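SufE-like protein, chloroplastic (Arabidopsis thaliana, PDB 4PUI) takes part in cysteine desulfurization, activating the desulfurase NFS2, to supply sulfur for iron-sulfur clusters, and is represented here by its C-terminal BolA domain. Local coordinates at residues G4-G7 with M8-E12; R11-L14 with E15-D19; L75-E78 with L79-G82. All coordinates share one frame; numbering follows the deposited sequence.

Interaction 1: residues G4-G7 with M8-E12; sequences GSRG and MRIRE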
ATOM      1  N   GLY A   4      -2.704  -7.739 -10.795  1.00 28.08           N
ATOM      2  CA  GLY A   4      -1.760  -8.774 -11.153  1.00 25.03           C
ATOM      3  C   GLY A   4      -1.225  -9.440  -9.900  1.00 24.06           C
ATOM      4  O   GLY A   4      -1.678  -9.171  -8.792  1.00 22.03           O
ATOM      5  N   SER A   5      -0.250 -10.320 -10.068  1.00 21.52           N
ATOM      6  CA  SER A   5       0.266 -11.087  -8.935  1.00 21.59           C
ATOM      7  C   SER A   5       0.849 -10.243  -7.796  1.00 19.46           C
ATOM      8  O   SER A   5       0.589 -10.530  -6.629  1.00 18.48           O
ATOM      9  CB  SER A   5       1.293 -12.104  -9.425  1.00 28.04           C
ATOM     10  OG  SER A   5       2.309 -11.453 -10.164  1.00 32.37           O
ATOM     11  N   ARG A   6       1.631  -9.213  -8.117  1.00 19.90           N
ATOM     12  CA  ARG A   6       2.179  -8.339  -7.072  1.00 17.74           C
ATOM     13  C   ARG A   6       1.064  -7.569  -6.359  1.00 17.37           C
ATOM     14  O   ARG A   6       1.061  -7.482  -5.134  1.00 17.33           O
ATOM     15  CB  ARG A   6       3.201  -7.327  -7.617  1.00 19.12           C
ATOM     16  CG  ARG A   6       3.511  -6.202  -6.626  1.00 19.22           C
ATOM     17  CD  ARG A   6       4.750  -5.376  -7.007  1.00 19.69           C
ATOM     18  NE  ARG A   6       5.938  -6.212  -6.968  1.00 19.19           N
ATOM     19  CZ  ARG A   6       6.785  -6.379  -7.975  1.00 21.46           C
ATOM     20  NH1 ARG A   6       6.610  -5.737  -9.120  1.00 22.10           N
ATOM     21  NH2 ARG A   6       7.826  -7.189  -7.825  1.00 21.27           N
ATOM     22  N   GLY A   7       0.138  -7.002  -7.127  1.00 18.84           N
ATOM     23  CA  GLY A   7      -0.988  -6.275  -6.546  1.00 17.82           C
ATOM     24  C   GLY A   7      -1.742  -7.137  -5.542  1.00 20.52           C
ATOM     25  O   GLY A   7      -2.124  -6.676  -4.468  1.00 17.96           O
ATOM     26  N   MET A   8      -1.961  -8.397  -5.902  1.00 18.97           N
ATOM     27  CA  MET A   8      -2.662  -9.327  -5.023  1.00 21.46           C
ATOM     28  C   MET A   8      -1.860  -9.587  -3.750  1.00 20.89           C
ATOM     29  O   MET A   8      -2.425  -9.627  -2.649  1.00 20.72           O
ATOM     30  CB  MET A   8      -2.983 -10.636  -5.755  1.00 28.05           C
ATOM     31  CG  MET A   8      -4.023 -10.476  -6.842  1.00 30.68           C
ATOM     32  SD  MET A   8      -5.538  -9.707  -6.201  1.00 49.46           S
ATOM     33  CE  MET A   8      -6.309 -11.083  -5.358  1.00 56.64           C
ATOM     34  N   ARG A   9      -0.545  -9.753  -3.893  1.00 17.69           N
ATOM     35  CA  ARG A   9       0.308  -9.928  -2.719  1.00 16.04           C
ATOM     36  C   ARG A   9       0.281  -8.713  -1.794  1.00 19.31           C
ATOM     37  O   ARG A   9       0.259  -8.871  -0.567  1.00 17.35           O
ATOM     38  CB  ARG A   9       1.764 -10.215  -3.115  1.00 16.98           C
ATOM     39  CG  ARG A   9       1.990 -11.574  -3.694  1.00 19.24           C
ATOM     40  CD  ARG A   9       3.484 -11.906  -3.752  1.00 20.64           C
ATOM     41  NE  ARG A   9       4.262 -10.919  -4.492  1.00 19.34           N
ATOM     42  CZ  ARG A   9       4.556 -11.016  -5.782  1.00 18.84           C
ATOM     43  NH1 ARG A   9       4.124 -12.048  -6.480  1.00 22.32           N
ATOM     44  NH2 ARG A   9       5.278 -10.077  -6.381  1.00 19.71           N
ATOM     45  N   ILE A  10       0.304  -7.515  -2.384  1.00 17.11           N
ATOM     46  CA  ILE A  10       0.271  -6.273  -1.611  1.00 15.60           C
ATOM     47  C   ILE A  10      -1.040  -6.191  -0.836  1.00 15.45           C
ATOM     48  O   ILE A  10      -1.038  -5.927   0.364  1.00 17.09           O
ATOM     49  CB  ILE A  10       0.441  -5.033  -2.524  1.00 19.55           C
ATOM     50  CG1 ILE A  10       1.888  -4.923  -3.027  1.00 19.02           C
ATOM     51  CG2 ILE A  10       0.040  -3.743  -1.797  1.00 18.25           C
ATOM     52  CD1 ILE A  10       2.057  -3.831  -4.086  1.00 18.93           C
ATOM     53  N   ARG A  11      -2.148  -6.455  -1.511  1.00 17.92           N
ATOM     54  CA  ARG A  11      -3.452  -6.428  -0.849  1.00 19.33           C
ATOM     55  C   ARG A  11      -3.503  -7.447   0.295  1.00 20.52           C
ATOM     56  O   ARG A  11      -3.961  -7.141   1.389  1.00 19.82           O
ATOM     57  CB  ARG A  11      -4.573  -6.695  -1.852  1.00 22.51           C
ATOM     58  CG  ARG A  11      -5.928  -6.906  -1.194  1.00 28.72           C
ATOM     59  CD  ARG A  11      -7.067  -6.867  -2.199  1.00 31.55           C
ATOM     60  NE  ARG A  11      -7.526  -5.508  -2.448  1.00 36.03           N
ATOM     61  CZ  ARG A  11      -8.344  -4.832  -1.640  1.00 40.79           C
ATOM     62  NH1 ARG A  11      -8.795  -5.382  -0.511  1.00 38.82           N
ATOM     63  NH2 ARG A  11      -8.712  -3.599  -1.957  1.00 36.61           N
ATOM     64  N   GLU A  12      -3.018  -8.656   0.052  1.00 17.70           N
ATOM     65  CA  GLU A  12      -3.089  -9.686   1.090  1.00 21.35           C
ATOM     66  C   GLU A  12      -2.216  -9.348   2.305  1.00 19.16           C
ATOM     67  O   GLU A  12      -2.606  -9.605   3.455  1.00 19.07           O
ATOM     68  CB  GLU A  12      -2.732 -11.060   0.516  1.00 29.01           C
ATOM     69  CG  GLU A  12      -3.881 -11.688  -0.254  1.00 36.51           C
ATOM     70  CD  GLU A  12      -3.464 -12.899  -1.064  1.00 46.13           C
ATOM     71  OE1 GLU A  12      -2.573 -13.642  -0.602  1.00 47.62           O
ATOM     72  OE2 GLU A  12      -4.033 -13.102  -2.162  1.00 47.28           O
TER
HETATM   73  O   HOH W   1       4.715 -12.897  -9.314  1.00 27.50           O

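Interaction 2: residues R11-L14 with E15-D19; sequences REKL and EKELD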
ATOM      1  N   ARG A  11      -2.148  -6.455  -1.511  1.00 17.92           N
ATOM      2  CA  ARG A  11      -3.452  -6.428  -0.849  1.00 19.33           C
ATOM      3  C   ARG A  11      -3.503  -7.447   0.295  1.00 20.52           C
ATOM      4  O   ARG A  11      -3.961  -7.141   1.389  1.00 19.82           O
ATOM      5  CB  ARG A  11      -4.573  -6.695  -1.852  1.00 22.51           C
ATOM      6  CG  ARG A  11      -5.928  -6.906  -1.194  1.00 28.72           C
ATOM      7  CD  ARG A  11      -7.067  -6.867  -2.199  1.00 31.55           C
ATOM      8  NE  ARG A  11      -7.526  -5.508  -2.448  1.00 36.03           N
ATOM      9  CZ  ARG A  11      -8.344  -4.832  -1.640  1.00 40.79           C
ATOM     10  NH1 ARG A  11      -8.795  -5.382  -0.511  1.00 38.82           N
ATOM     11  NH2 ARG A  11      -8.712  -3.599  -1.957  1.00 36.61           N
ATOM     12  N   GLU A  12      -3.018  -8.656   0.052  1.00 17.70           N
ATOM     13  CA  GLU A  12      -3.089  -9.686   1.090  1.00 21.35           C
ATOM     14  C   GLU A  12      -2.216  -9.348   2.305  1.00 19.16           C
ATOM     15  O   GLU A  12      -2.606  -9.605   3.455  1.00 19.07           O
ATOM     16  CB  GLU A  12      -2.732 -11.060   0.516  1.00 29.01           C
ATOM     17  CG  GLU A  12      -3.881 -11.688  -0.254  1.00 36.51           C
ATOM     18  CD  GLU A  12      -3.464 -12.899  -1.064  1.00 46.13           C
ATOM     19  OE1 GLU A  12      -2.573 -13.642  -0.602  1.00 47.62           O
ATOM     20  OE2 GLU A  12      -4.033 -13.102  -2.162  1.00 47.28           O
ATOM     21  N   LYS A  13      -1.043  -8.783   2.048  1.00 19.06           N
ATOM     22  CA  LYS A  13      -0.122  -8.414   3.121  1.00 19.93           C
ATOM     23  C   LYS A  13      -0.742  -7.323   3.998  1.00 18.49           C
ATOM     24  O   LYS A  13      -0.687  -7.392   5.224  1.00 17.61           O
ATOM     25  CB  LYS A  13       1.211  -7.943   2.544  1.00 18.92           C
ATOM     26  CG  LYS A  13       2.254  -7.498   3.581  1.00 21.84           C
ATOM     27  CD  LYS A  13       2.737  -8.660   4.432  1.00 25.53           C
ATOM     28  CE  LYS A  13       3.825  -8.229   5.404  1.00 29.82           C
ATOM     29  NZ  LYS A  13       5.200  -8.524   4.909  1.00 32.65           N
ATOM     30  N   LEU A  14      -1.328  -6.315   3.369  1.00 17.33           N
ATOM     31  CA  LEU A  14      -1.932  -5.236   4.142  1.00 16.94           C
ATOM     32  C   LEU A  14      -3.161  -5.702   4.908  1.00 17.14           C
ATOM     33  O   LEU A  14      -3.378  -5.273   6.043  1.00 17.99           O
ATOM     34  CB  LEU A  14      -2.283  -4.062   3.237  1.00 16.95           C
ATOM     35  CG  LEU A  14      -1.074  -3.467   2.511  1.00 17.05           C
ATOM     36  CD1 LEU A  14      -1.524  -2.429   1.504  1.00 19.19           C
ATOM     37  CD2 LEU A  14      -0.071  -2.871   3.495  1.00 17.85           C
ATOM     38  N   GLU A  15      -3.966  -6.557   4.285  1.00 17.03           N
ATOM     39  CA  GLU A  15      -5.125  -7.142   4.958  1.00 20.09           C
ATOM     40  C   GLU A  15      -4.675  -7.937   6.184  1.00 20.95           C
ATOM     41  O   GLU A  15      -5.242  -7.799   7.268  1.00 23.28           O
ATOM     42  CB  GLU A  15      -5.916  -8.053   4.009  1.00 24.62           C
ATOM     43  CG  GLU A  15      -6.715  -7.306   2.960  1.00 24.99           C
ATOM     44  CD  GLU A  15      -7.336  -8.211   1.926  1.00 33.31           C
ATOM     45  OE1 GLU A  15      -6.911  -9.380   1.818  1.00 36.98           O
ATOM     46  OE2 GLU A  15      -8.254  -7.747   1.220  1.00 34.07           O
ATOM     47  N   LYS A  16      -3.656  -8.768   6.000  1.00 21.30           N
ATOM     48  CA  LYS A  16      -3.181  -9.640   7.064  1.00 22.61           C
ATOM     49  C   LYS A  16      -2.605  -8.843   8.231  1.00 22.74           C
ATOM     50  O   LYS A  16      -2.870  -9.151   9.393  1.00 24.16           O
ATOM     51  CB  LYS A  16      -2.126 -10.610   6.533  1.00 28.15           C
ATOM     52  CG  LYS A  16      -1.706 -11.639   7.564  1.00 40.11           C
ATOM     53  CD  LYS A  16      -0.206 -11.658   7.764  1.00 41.64           C
ATOM     54  CE  LYS A  16       0.452 -12.716   6.901  1.00 42.57           C
ATOM     55  NZ  LYS A  16       1.799 -13.075   7.425  1.00 47.77           N
ATOM     56  N   GLU A  17      -1.824  -7.812   7.930  1.00 18.74           N
ATOM     57  CA  GLU A  17      -1.127  -7.089   8.998  1.00 18.57           C
ATOM     58  C   GLU A  17      -1.899  -5.918   9.593  1.00 19.68           C
ATOM     59  O   GLU A  17      -1.713  -5.596  10.769  1.00 20.05           O
ATOM     60  CB  GLU A  17       0.252  -6.617   8.542  1.00 18.08           C
ATOM     61  CG  GLU A  17       1.233  -7.768   8.299  1.00 16.95           C
ATOM     62  CD  GLU A  17       1.519  -8.601   9.548  1.00 26.23           C
ATOM     63  OE1 GLU A  17       1.413  -8.072  10.672  1.00 20.37           O
ATOM     64  OE2 GLU A  17       1.856  -9.794   9.408  1.00 28.29           O
ATOM     65  N   LEU A  18      -2.741  -5.278   8.791  1.00 17.72           N
ATOM     66  CA  LEU A  18      -3.394  -4.052   9.234  1.00 17.62           C
ATOM     67  C   LEU A  18      -4.904  -4.167   9.464  1.00 20.47           C
ATOM     68  O   LEU A  18      -5.495  -3.242   9.998  1.00 19.23           O
ATOM     69  CB  LEU A  18      -3.085  -2.896   8.259  1.00 16.98           C
ATOM     70  CG  LEU A  18      -1.598  -2.589   8.056  1.00 19.02           C
ATOM     71  CD1 LEU A  18      -1.395  -1.565   6.940  1.00 17.39           C
ATOM     72  CD2 LEU A  18      -0.898  -2.135   9.338  1.00 20.21           C
ATOM     73  N   ASP A  19      -5.506  -5.289   9.066  1.00 19.95           N
ATOM     74  CA  ASP A  19      -6.960  -5.505   9.126  1.00 19.00           C
ATOM     75  C   ASP A  19      -7.755  -4.226   8.793  1.00 18.56           C
ATOM     76  O   ASP A  19      -8.587  -3.791   9.584  1.00 20.04           O
ATOM     77  CB  ASP A  19      -7.361  -6.034  10.510  1.00 22.34           C
ATOM     78  CG  ASP A  19      -8.792  -6.570  10.559  1.00 30.60           C
ATOM     79  OD1 ASP A  19      -9.394  -6.809   9.488  1.00 27.57           O
ATOM     80  OD2 ASP A  19      -9.306  -6.777  11.679  1.00 31.67           O
TER

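Interaction 3: residues L75-E78 with L79-G82; sequences LQDE and LKSG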
ATOM      1  N   LEU A  75       6.114  -3.823   3.011  1.00 16.05           N
ATOM      2  CA  LEU A  75       6.162  -4.187   1.605  1.00 17.08           C
ATOM      3  C   LEU A  75       7.574  -4.192   1.050  1.00 18.78           C
ATOM      4  O   LEU A  75       7.757  -4.185  -0.165  1.00 19.84           O
ATOM      5  CB  LEU A  75       5.282  -3.242   0.782  1.00 17.09           C
ATOM      6  CG  LEU A  75       3.797  -3.265   1.170  1.00 17.58           C
ATOM      7  CD1 LEU A  75       2.999  -2.269   0.343  1.00 18.08           C
ATOM      8  CD2 LEU A  75       3.245  -4.671   1.006  1.00 18.30           C
ATOM      9  N   GLN A  76       8.571  -4.229   1.932  1.00 18.12           N
ATOM     10  CA  GLN A  76       9.946  -4.032   1.498  1.00 18.00           C
ATOM     11  C   GLN A  76      10.405  -5.104   0.524  1.00 19.32           C
ATOM     12  O   GLN A  76      11.210  -4.828  -0.355  1.00 21.59           O
ATOM     13  CB  GLN A  76      10.905  -3.941   2.687  1.00 20.09           C
ATOM     14  CG  GLN A  76      10.989  -5.185   3.520  1.00 22.50           C
ATOM     15  CD  GLN A  76      11.966  -5.022   4.666  1.00 28.57           C
ATOM     16  OE1 GLN A  76      13.186  -5.144   4.492  1.00 28.91           O
ATOM     17  NE2 GLN A  76      11.437  -4.741   5.847  1.00 24.62           N
ATOM     18  N   ASP A  77       9.872  -6.314   0.647  1.00 19.50           N
ATOM     19  CA  ASP A  77      10.332  -7.383  -0.248  1.00 23.11           C
ATOM     20  C   ASP A  77       9.911  -7.113  -1.689  1.00 22.23           C
ATOM     21  O   ASP A  77      10.623  -7.471  -2.619  1.00 22.82           O
ATOM     22  CB  ASP A  77       9.851  -8.746   0.230  1.00 30.44           C
ATOM     23  CG  ASP A  77      10.646  -9.245   1.419  1.00 34.30           C
ATOM     24  OD1 ASP A  77      11.842  -8.894   1.519  1.00 40.50           O
ATOM     25  OD2 ASP A  77      10.076  -9.974   2.254  1.00 37.87           O
ATOM     26  N   GLU A  78       8.773  -6.450  -1.864  1.00 19.34           N
ATOM     27  CA  GLU A  78       8.332  -6.038  -3.201  1.00 19.57           C
ATOM     28  C   GLU A  78       9.226  -4.925  -3.721  1.00 20.71           C
ATOM     29  O   GLU A  78       9.629  -4.926  -4.888  1.00 20.90           O
ATOM     30  CB  GLU A  78       6.875  -5.557  -3.175  1.00 18.49           C
ATOM     31  CG  GLU A  78       5.878  -6.562  -2.588  1.00 18.15           C
ATOM     32  CD  GLU A  78       5.693  -7.790  -3.451  1.00 20.04           C
ATOM     33  OE1 GLU A  78       6.127  -7.781  -4.618  1.00 21.03           O
ATOM     34  OE2 GLU A  78       5.093  -8.770  -2.957  1.00 21.03           O
ATOM     35  N   LEU A  79       9.549  -3.979  -2.846  1.00 24.79           N
ATOM     36  CA  LEU A  79      10.380  -2.839  -3.224  1.00 23.47           C
ATOM     37  C   LEU A  79      11.775  -3.279  -3.654  1.00 24.94           C
ATOM     38  O   LEU A  79      12.418  -2.603  -4.451  1.00 29.16           O
ATOM     39  CB  LEU A  79      10.486  -1.846  -2.072  1.00 24.70           C
ATOM     40  CG  LEU A  79       9.178  -1.145  -1.735  1.00 22.19           C
ATOM     41  CD1 LEU A  79       9.273  -0.528  -0.361  1.00 23.53           C
ATOM     42  CD2 LEU A  79       8.841  -0.085  -2.779  1.00 24.42           C
ATOM     43  N   LYS A  80      12.225  -4.411  -3.117  1.00 23.23           N
ATOM     44  CA  LYS A  80      13.532  -4.984  -3.456  1.00 26.87           C
ATOM     45  C   LYS A  80      13.477  -5.949  -4.640  1.00 31.66           C
ATOM     46  O   LYS A  80      14.437  -6.693  -4.869  1.00 33.82           O
ATOM     47  CB  LYS A  80      14.105  -5.741  -2.256  1.00 33.12           C
ATOM     48  CG  LYS A  80      14.404  -4.898  -1.024  1.00 32.75           C
ATOM     49  CD  LYS A  80      14.624  -5.819   0.170  1.00 33.71           C
ATOM     50  CE  LYS A  80      14.882  -5.054   1.458  1.00 36.43           C
ATOM     51  NZ  LYS A  80      15.019  -5.985   2.622  1.00 38.47           N
ATOM     52  N   SER A  81      12.370  -5.970  -5.382  1.00 23.83           N
ATOM     53  CA  SER A  81      12.243  -6.941  -6.473  1.00 23.84           C
ATOM     54  C   SER A  81      11.278  -6.537  -7.580  1.00 21.24           C
ATOM     55  O   SER A  81      10.616  -7.392  -8.182  1.00 22.31           O
ATOM     56  CB  SER A  81      11.872  -8.332  -5.938  1.00 27.03           C
ATOM     57  OG  SER A  81      10.659  -8.303  -5.206  1.00 28.44           O
ATOM     58  N   GLY A  82      11.193  -5.243  -7.854  1.00 22.62           N
ATOM     59  CA  GLY A  82      10.462  -4.798  -9.023  1.00 22.96           C
ATOM     60  C   GLY A  82       9.475  -3.684  -8.772  1.00 24.07           C
ATOM     61  O   GLY A  82       9.094  -2.983  -9.706  1.00 23.54           O
TER
HETATM   62  O   HOH W   2       8.503  -9.204  -5.844  1.00 29.95           O

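Interaction 1: residues G4-G7 with M8-E12
R9 turns back over the first turn of its own helix and lays its guanidinium against the backbone of R6, one face lying over R6 CA and the carbonyl oxygen of S5, both set toward the rim of the group. The return is made by a bend at chi3 (-56°), which leaves R9 NH2 3.6 Å from R6 CA. The R6 guanidinium stands almost at right angles to that of R9, the planes 81° apart, with R6 NE 4.0 Å from R9 NH2. E78 of helix 76-79 takes R6 NE on OE1 and R9 NE on OE2, which probably offsets the repulsion between the two cations. In the plane of the R9 guanidinium, NH1 also donates to a water 3.0 Å away that reaches S5 OG.

This is the N-terminal turn of helix 5-18 in the BolA domain, with G4 in the N-cap position and its carbonyl oxygen 3.0 Å from M8 N in the opening backbone bond. R6 joins the same ladder: its O accepts I10 N at 2.9 Å, while its CG packs 3.8 Å from I10 CD1, both side chains reaching F50 on strand 49-55. G7 brings backbone alone. Its O receives R11 N at 3.0 Å, and its N is held by the E47 carboxylate.

Interaction 2: residues R11-L14 with E15-D19
R11 and E15, one helical turn apart, form the salt bridge of this contact, on the C-terminal half of helix 5-18, which packs across the sheet of the BolA domain. R11 NH1 donates to E15 OE2 at 3.0 Å. The acceptor lies close to the guanidinium plane, but OE2 is met on its anti side, with the donor 31° out of the carboxylate plane. The guanidinium and carboxylate planes are steeply inclined to each other, joined through a single N-H...O rather than paired two by two. The E15 chain extends beyond CG and passes over the R11 backbone, its CG 3.2 Å from R11 O. R11 is held from a second direction as well, since NH2 donates to the carbonyl of L23 on strand 22-27.

Apolar packing occupies the inner side. L14 and L18 lie alongside each other and point the same way, L14 CD2 meeting L18 CD1 at 3.9 Å, and both lean on I54 of strand 49-55 and on I71 of helix 64-74. On the outer side, K13 crosses E17 with its aliphatic part, CE lying 3.9 Å from E17 CG. Bends at chi2 (67°) and chi4 (-98°) carry the K13 ammonium round to the carbonyl of L74.

Backbone bonds run beneath all of this, with K16 N 2.9 Å from E12 O. At the end of the helix, where phi of D19 turns positive, D19 N still reaches back to E15 O at 3.1 Å.

Interaction 3: residues L75-E78 with L79-G82
Chi1 of 63° sets Q76 CG between its backbone N and carbonyl carbon, and from there the chain runs out extended beside that of K80, whose own fully stretched chain points the same way. The two ends meet at 2.8 Å, K80 NZ donating to a lone pair of Q76 OE1 in the carbonyl plane. The pair bridges the last turn of the short helix 76-79 of the BolA domain and the residue that follows it, and the backbone bond K80 N to Q76 O (3.0 Å) repeats the link at the other end of both side chains. Q76 is tied down further by NE2, which donates to the carbonyl of D73.

From K80 onward the chain leaves the helix, and S81 bonds back to the last turn. Its chi1 of 58° swings OG back over the helix end, where it donates to D77 O at 2.7 Å. S81 N meanwhile reaches E78 O at 3.0 Å from above the carbonyl plane, 62° out of it. G82 follows with backbone angles at which a CB would be jammed against the carbonyl oxygen of S81. E78 OE1, which serves R6 of helix 5-18, also accepts from a water at 3.0 Å. L79 CG lies 3.7 Å from L75 O.

Interactions 1 and 2 lie on one helix, 5-18, their centres about 10 Å apart and their segments sharing R11 and E12; interaction 1 covers its start and interaction 2 its end. Interaction 3 follows much later, after strands 22-27 and 49-55 and helix 64-74, just before strand 85-91. It sits about 12 Å from interaction 1 and 16 Å from interaction 2, centre to centre. E78 joins it to interaction 1 by two salt bridges, whereas K13 and L75 give interaction 2 only a packing touch with it. The first helix of this alpha-beta domain, which packs on the sheet, is thereby tied to the short helix beside it.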